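Local atomic coordinates of giding protein-mglB (Thermus thermophilus, PDB entry 1J3W), a protein that probably acts as a guanyl-nucleotide exchange factor or molecular adaptor of the Roadblock/LC7 family, with a presumed part in gliding motility. Residues 31-34 / 40-43; 44-49 / 54-59. All blocks are in the same frame, centred on the assembly; numbering follows the deposited sequence.

Contact 1: residues 31-34 / 40-43; sequences YALL and FVLA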
loop_
_atom_site.group_PDB
_atom_site.type_symbol
_atom_site.label_atom_id
_atom_site.label_comp_id
_atom_site.label_asym_id
_atom_site.label_seq_id
_atom_site.Cartn_x
_atom_site.Cartn_y
_atom_site.Cartn_z
ATOM N N TYR B 31 20.210 9.255 -10.249
ATOM C CA TYR B 31 19.235 8.999 -11.300
ATOM C C TYR B 31 18.018 9.891 -11.169
ATOM O O TYR B 31 17.581 10.205 -10.058
ATOM C CB TYR B 31 18.797 7.524 -11.245
ATOM C CG TYR B 31 19.935 6.552 -10.990
ATOM C CD1 TYR B 31 21.014 6.464 -11.870
ATOM C CD2 TYR B 31 19.958 5.759 -9.840
ATOM C CE1 TYR B 31 22.093 5.623 -11.607
ATOM C CE2 TYR B 31 21.036 4.911 -9.568
ATOM C CZ TYR B 31 22.098 4.854 -10.455
ATOM O OH TYR B 31 23.178 4.045 -10.177
ATOM N N ALA B 32 17.474 10.290 -12.310
ATOM C CA ALA B 32 16.293 11.145 -12.344
ATOM C C ALA B 32 15.293 10.563 -13.326
ATOM O O ALA B 32 15.651 10.201 -14.448
ATOM C CB ALA B 32 16.680 12.552 -12.765
ATOM N N LEU B 33 14.037 10.464 -12.911
ATOM C CA LEU B 33 13.013 9.912 -13.788
ATOM C C LEU B 33 11.700 10.647 -13.672
ATOM O O LEU B 33 11.386 11.220 -12.627
ATOM C CB LEU B 33 12.709 8.451 -13.445
ATOM C CG LEU B 33 13.757 7.373 -13.220
ATOM C CD1 LEU B 33 14.344 7.508 -11.820
ATOM C CD2 LEU B 33 13.080 6.010 -13.365
ATOM N N LEU B 34 10.940 10.630 -14.761
ATOM C CA LEU B 34 9.610 11.113 -14.734
ATOM C C LEU B 34 8.770 9.936 -15.077
ATOM O O LEU B 34 8.971 9.272 -16.083
ATOM C CB LEU B 34 9.463 12.183 -15.814
ATOM C CG LEU B 34 8.031 12.710 -15.911
ATOM C CD1 LEU B 34 7.649 13.575 -14.710
ATOM C CD2 LEU B 34 7.795 13.569 -17.152
ATOM N N PHE B 40 4.681 3.652 -15.382
ATOM C CA PHE B 40 5.445 3.678 -16.626
ATOM C C PHE B 40 6.506 4.770 -16.578
ATOM O O PHE B 40 6.257 5.857 -16.059
ATOM C CB PHE B 40 4.533 3.938 -17.829
ATOM C CG PHE B 40 3.628 2.790 -18.171
ATOM C CD1 PHE B 40 2.289 2.809 -17.796
ATOM C CD2 PHE B 40 4.113 1.699 -18.883
ATOM C CE1 PHE B 40 1.443 1.753 -18.131
ATOM C CE2 PHE B 40 3.275 0.639 -19.221
ATOM C CZ PHE B 40 1.939 0.667 -18.844
ATOM N N VAL B 41 7.688 4.480 -17.117
ATOM C CA VAL B 41 8.754 5.476 -17.153
ATOM C C VAL B 41 8.548 6.301 -18.419
ATOM O O VAL B 41 8.552 5.762 -19.528
ATOM C CB VAL B 41 10.146 4.823 -17.195
ATOM C CG1 VAL B 41 11.212 5.903 -17.309
ATOM C CG2 VAL B 41 10.373 3.998 -15.928
ATOM N N LEU B 42 8.358 7.605 -18.252
ATOM C CA LEU B 42 8.128 8.497 -19.383
ATOM C C LEU B 42 9.431 9.050 -19.939
ATOM O O LEU B 42 9.544 9.312 -21.135
ATOM C CB LEU B 42 7.218 9.651 -18.957
ATOM C CG LEU B 42 5.918 9.232 -18.260
ATOM C CD1 LEU B 42 5.077 10.464 -17.972
ATOM C CD2 LEU B 42 5.152 8.257 -19.138
ATOM N N ALA B 43 10.411 9.241 -19.061
ATOM C CA ALA B 43 11.726 9.750 -19.447
ATOM C C ALA B 43 12.661 9.513 -18.268
ATOM O O ALA B 43 12.232 9.561 -17.112
ATOM C CB ALA B 43 11.654 11.242 -19.761
#
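The flat groups that meet here are peptide carbonyls of Leu-34 and Ala-43. The amide N of Leu-42 reaches Leu-34 O at 2.8 Å and lies in the plane of that carbonyl. The amide N of Leu-34 reaches Ala-43 O at 2.9 Å, in a nearly straight bond. Beside this bond, Leu-33 CA lies 3.4 Å from Ala-43 O, a CA-H...O contact. The N of Ala-43 adds a weak bond to Leu-34 O at 3.3 Å. Leu-34 O thus accepts from two successive amides. This is a classic beta bulge, with Leu-42 and Ala-43 both facing Leu-34 in the antiparallel hairpin of strands 31-36 and 41-46. The short segments 31-34 and 41-43 run at 107° to each other, consistent with the bulge turning the chain locally. With CG anti to its carbonyl carbon (chi1 -52°), Leu-42 lays CB and CG against Leu-34 O, CB at 3.4 Å. Farther along the same side chain, Leu-42 CD1 meets Leu-34 CD2 at 4.2 Å. Leu-34 and Ala-43 share one face of the sheet, where Ala-43 packs on Tyr-13 and Leu-20 of helix 10-27. Leu-33 CD2 and Val-41 CG2 touch at 4.2 Å, methyl to methyl. These two side chains also pack against helix 56-69, Leu-33 on Leu-56 and Leu-59, and Val-41 on Ala-60. Strand 103-109 flanks strand 31-36 on its other edge, where Leu-33 pairs by backbone with Val-106.

Contact 2: residues 44-49 / 54-59; sequences HKEALW and PPLDTL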
loop_
_atom_site.group_PDB
_atom_site.type_symbol
_atom_site.label_atom_id
_atom_site.label_comp_id
_atom_site.label_asym_id
_atom_site.label_seq_id
_atom_site.Cartn_x
_atom_site.Cartn_y
_atom_site.Cartn_z
ATOM N N HIS B 44 13.929 9.235 -18.547
ATOM C CA HIS B 44 14.887 9.005 -17.475
ATOM C C HIS B 44 16.296 9.348 -17.920
ATOM O O HIS B 44 16.650 9.170 -19.085
ATOM C CB HIS B 44 14.831 7.549 -16.992
ATOM C CG HIS B 44 15.294 6.549 -18.005
ATOM N ND1 HIS B 44 16.621 6.210 -18.167
ATOM C CD2 HIS B 44 14.604 5.812 -18.906
ATOM C CE1 HIS B 44 16.727 5.305 -19.123
ATOM N NE2 HIS B 44 15.518 5.046 -19.589
ATOM N N LYS B 45 17.086 9.862 -16.983
ATOM C CA LYS B 45 18.472 10.219 -17.243
ATOM C C LYS B 45 19.311 9.831 -16.040
ATOM O O LYS B 45 18.838 9.868 -14.900
ATOM C CB LYS B 45 18.598 11.719 -17.528
ATOM C CG LYS B 45 18.024 12.101 -18.885
ATOM C CD LYS B 45 18.808 11.434 -20.011
ATOM C CE LYS B 45 18.004 11.395 -21.301
ATOM N NZ LYS B 45 18.774 10.788 -22.430
ATOM N N GLU B 46 20.554 9.447 -16.299
ATOM C CA GLU B 46 21.459 9.025 -15.240
ATOM C C GLU B 46 22.709 9.876 -15.256
ATOM O O GLU B 46 23.146 10.326 -16.317
ATOM C CB GLU B 46 21.849 7.556 -15.430
ATOM C CG GLU B 46 20.678 6.570 -15.384
ATOM C CD GLU B 46 19.825 6.592 -16.641
ATOM O OE1 GLU B 46 20.364 6.317 -17.738
ATOM O OE2 GLU B 46 18.614 6.875 -16.532
ATOM N N ALA B 47 23.284 10.107 -14.081
ATOM C CA ALA B 47 24.507 10.899 -13.995
ATOM C C ALA B 47 25.629 10.117 -14.661
ATOM O O ALA B 47 25.735 8.908 -14.488
ATOM C CB ALA B 47 24.853 11.176 -12.542
ATOM N N LEU B 48 26.472 10.814 -15.416
ATOM C CA LEU B 48 27.571 10.163 -16.115
ATOM C C LEU B 48 28.517 9.410 -15.182
ATOM O O LEU B 48 29.097 8.395 -15.563
ATOM C CB LEU B 48 28.357 11.205 -16.920
ATOM C CG LEU B 48 27.573 11.920 -18.024
ATOM C CD1 LEU B 48 28.469 12.942 -18.709
ATOM C CD2 LEU B 48 27.060 10.900 -19.034
ATOM N N TRP B 49 28.652 9.897 -13.953
ATOM C CA TRP B 49 29.546 9.284 -12.979
ATOM C C TRP B 49 28.944 8.103 -12.228
ATOM O O TRP B 49 29.663 7.297 -11.640
ATOM C CB TRP B 49 29.988 10.329 -11.951
ATOM C CG TRP B 49 28.847 10.924 -11.163
ATOM C CD1 TRP B 49 28.171 12.079 -11.435
ATOM C CD2 TRP B 49 28.236 10.369 -9.989
ATOM N NE1 TRP B 49 27.177 12.278 -10.504
ATOM C CE2 TRP B 49 27.195 11.243 -9.607
ATOM C CE3 TRP B 49 28.468 9.217 -9.224
ATOM C CZ2 TRP B 49 26.387 11.004 -8.490
ATOM C CZ3 TRP B 49 27.660 8.978 -8.109
ATOM C CH2 TRP B 49 26.633 9.872 -7.757
ATOM N N PRO B 54 19.563 0.514 -10.532
ATOM C CA PRO B 54 18.828 -0.729 -10.302
ATOM C C PRO B 54 17.783 -0.717 -11.417
ATOM O O PRO B 54 17.596 0.309 -12.074
ATOM C CB PRO B 54 18.219 -0.512 -8.919
ATOM C CG PRO B 54 18.003 0.963 -8.874
ATOM C CD PRO B 54 19.279 1.505 -9.479
ATOM N N PRO B 55 17.098 -1.842 -11.663
ATOM C CA PRO B 55 16.088 -1.859 -12.729
ATOM C C PRO B 55 15.143 -0.665 -12.600
ATOM O O PRO B 55 14.380 -0.573 -11.640
ATOM C CB PRO B 55 15.378 -3.194 -12.509
ATOM C CG PRO B 55 16.461 -4.054 -11.932
ATOM C CD PRO B 55 17.142 -3.132 -10.951
ATOM N N LEU B 56 15.178 0.237 -13.573
ATOM C CA LEU B 56 14.344 1.432 -13.505
ATOM C C LEU B 56 12.855 1.168 -13.614
ATOM O O LEU B 56 12.054 1.901 -13.034
ATOM C CB LEU B 56 14.780 2.447 -14.563
ATOM C CG LEU B 56 16.179 3.031 -14.346
ATOM C CD1 LEU B 56 16.483 4.009 -15.467
ATOM C CD2 LEU B 56 16.267 3.723 -12.993
ATOM N N ASP B 57 12.474 0.135 -14.360
ATOM C CA ASP B 57 11.058 -0.178 -14.475
ATOM C C ASP B 57 10.543 -0.668 -13.119
ATOM O O ASP B 57 9.448 -0.304 -12.701
ATOM C CB ASP B 57 10.814 -1.204 -15.596
ATOM C CG ASP B 57 11.572 -2.506 -15.402
ATOM O OD1 ASP B 57 12.654 -2.529 -14.775
ATOM O OD2 ASP B 57 11.077 -3.531 -15.914
ATOM N N THR B 58 11.351 -1.460 -12.421
ATOM C CA THR B 58 10.963 -1.948 -11.104
ATOM C C THR B 58 10.907 -0.770 -10.128
ATOM O O THR B 58 9.985 -0.669 -9.319
ATOM C CB THR B 58 11.951 -2.999 -10.585
ATOM O OG1 THR B 58 12.051 -4.060 -11.545
ATOM C CG2 THR B 58 11.474 -3.574 -9.252
ATOM N N LEU B 59 11.886 0.130 -10.211
ATOM C CA LEU B 59 11.905 1.296 -9.332
ATOM C C LEU B 59 10.628 2.110 -9.525
ATOM O O LEU B 59 9.964 2.486 -8.558
ATOM C CB LEU B 59 13.124 2.177 -9.632
ATOM C CG LEU B 59 13.158 3.530 -8.908
ATOM C CD1 LEU B 59 13.198 3.313 -7.403
ATOM C CD2 LEU B 59 14.376 4.333 -9.366
#
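One methyl of Leu-56, CD1, lies over a face of the His-44 ring. Leu-56 CD1 is 3.8 Å from the centroid of the His-44 ring and 25° off its normal, a CH-pi contact displaced toward the rim. Leu-56 CD1 comes closest to His-44 ND1, at 3.5 Å. The same CD1 is 3.7 Å from Glu-46 OE2. His-44 ND1 donates to Glu-46 OE2 at 2.7 Å, in a nearly straight bond. The proton meets the syn side of the carboxylate, and the oxygen lies close to the ring plane. This bond helps to hold the imidazole in its rotation. His-44 and Glu-46 are two residues apart on strand 41-46, so both side chains leave the same face of the sheet, toward the helix 56-69 of the Roadblock/LC7 fold. His-44 CG sits between its backbone N and carbonyl carbon (chi1 67°); this torsion, together with chi2, presents ND1 to Glu-46. With an alanine in place of His-44, Glu-46 OE2 would probably lose this donor and the Leu-56 methyl the ring face it rests on. Leu-56 opens the helix, just after the N-cap Pro-55. Pro-54 and Pro-55 touch Leu-76 of a third subunit.

In the fold
Contact 1 is buried and contact 2 lies at the surface, though their centres are only about 8 Å apart. Both use strand 41-46. Contact 1 ties it to its hairpin partner, strand 31-36, chiefly through backbone bonds and aliphatic packing. Contact 2 carries it on to the start of helix 56-69, with no hydrogen bond between its segments and a single leucine methyl set against a hydrogen-bonded histidine-glutamate pair. The two meet directly: Lys-45 N probably bonds to Ala-32 O, and Tyr-31 CD1 packs on Glu-46 CG at 3.5 Å. Leu-33 of contact 1 also reaches His-44 of contact 2, on the face that carries helix 56-69.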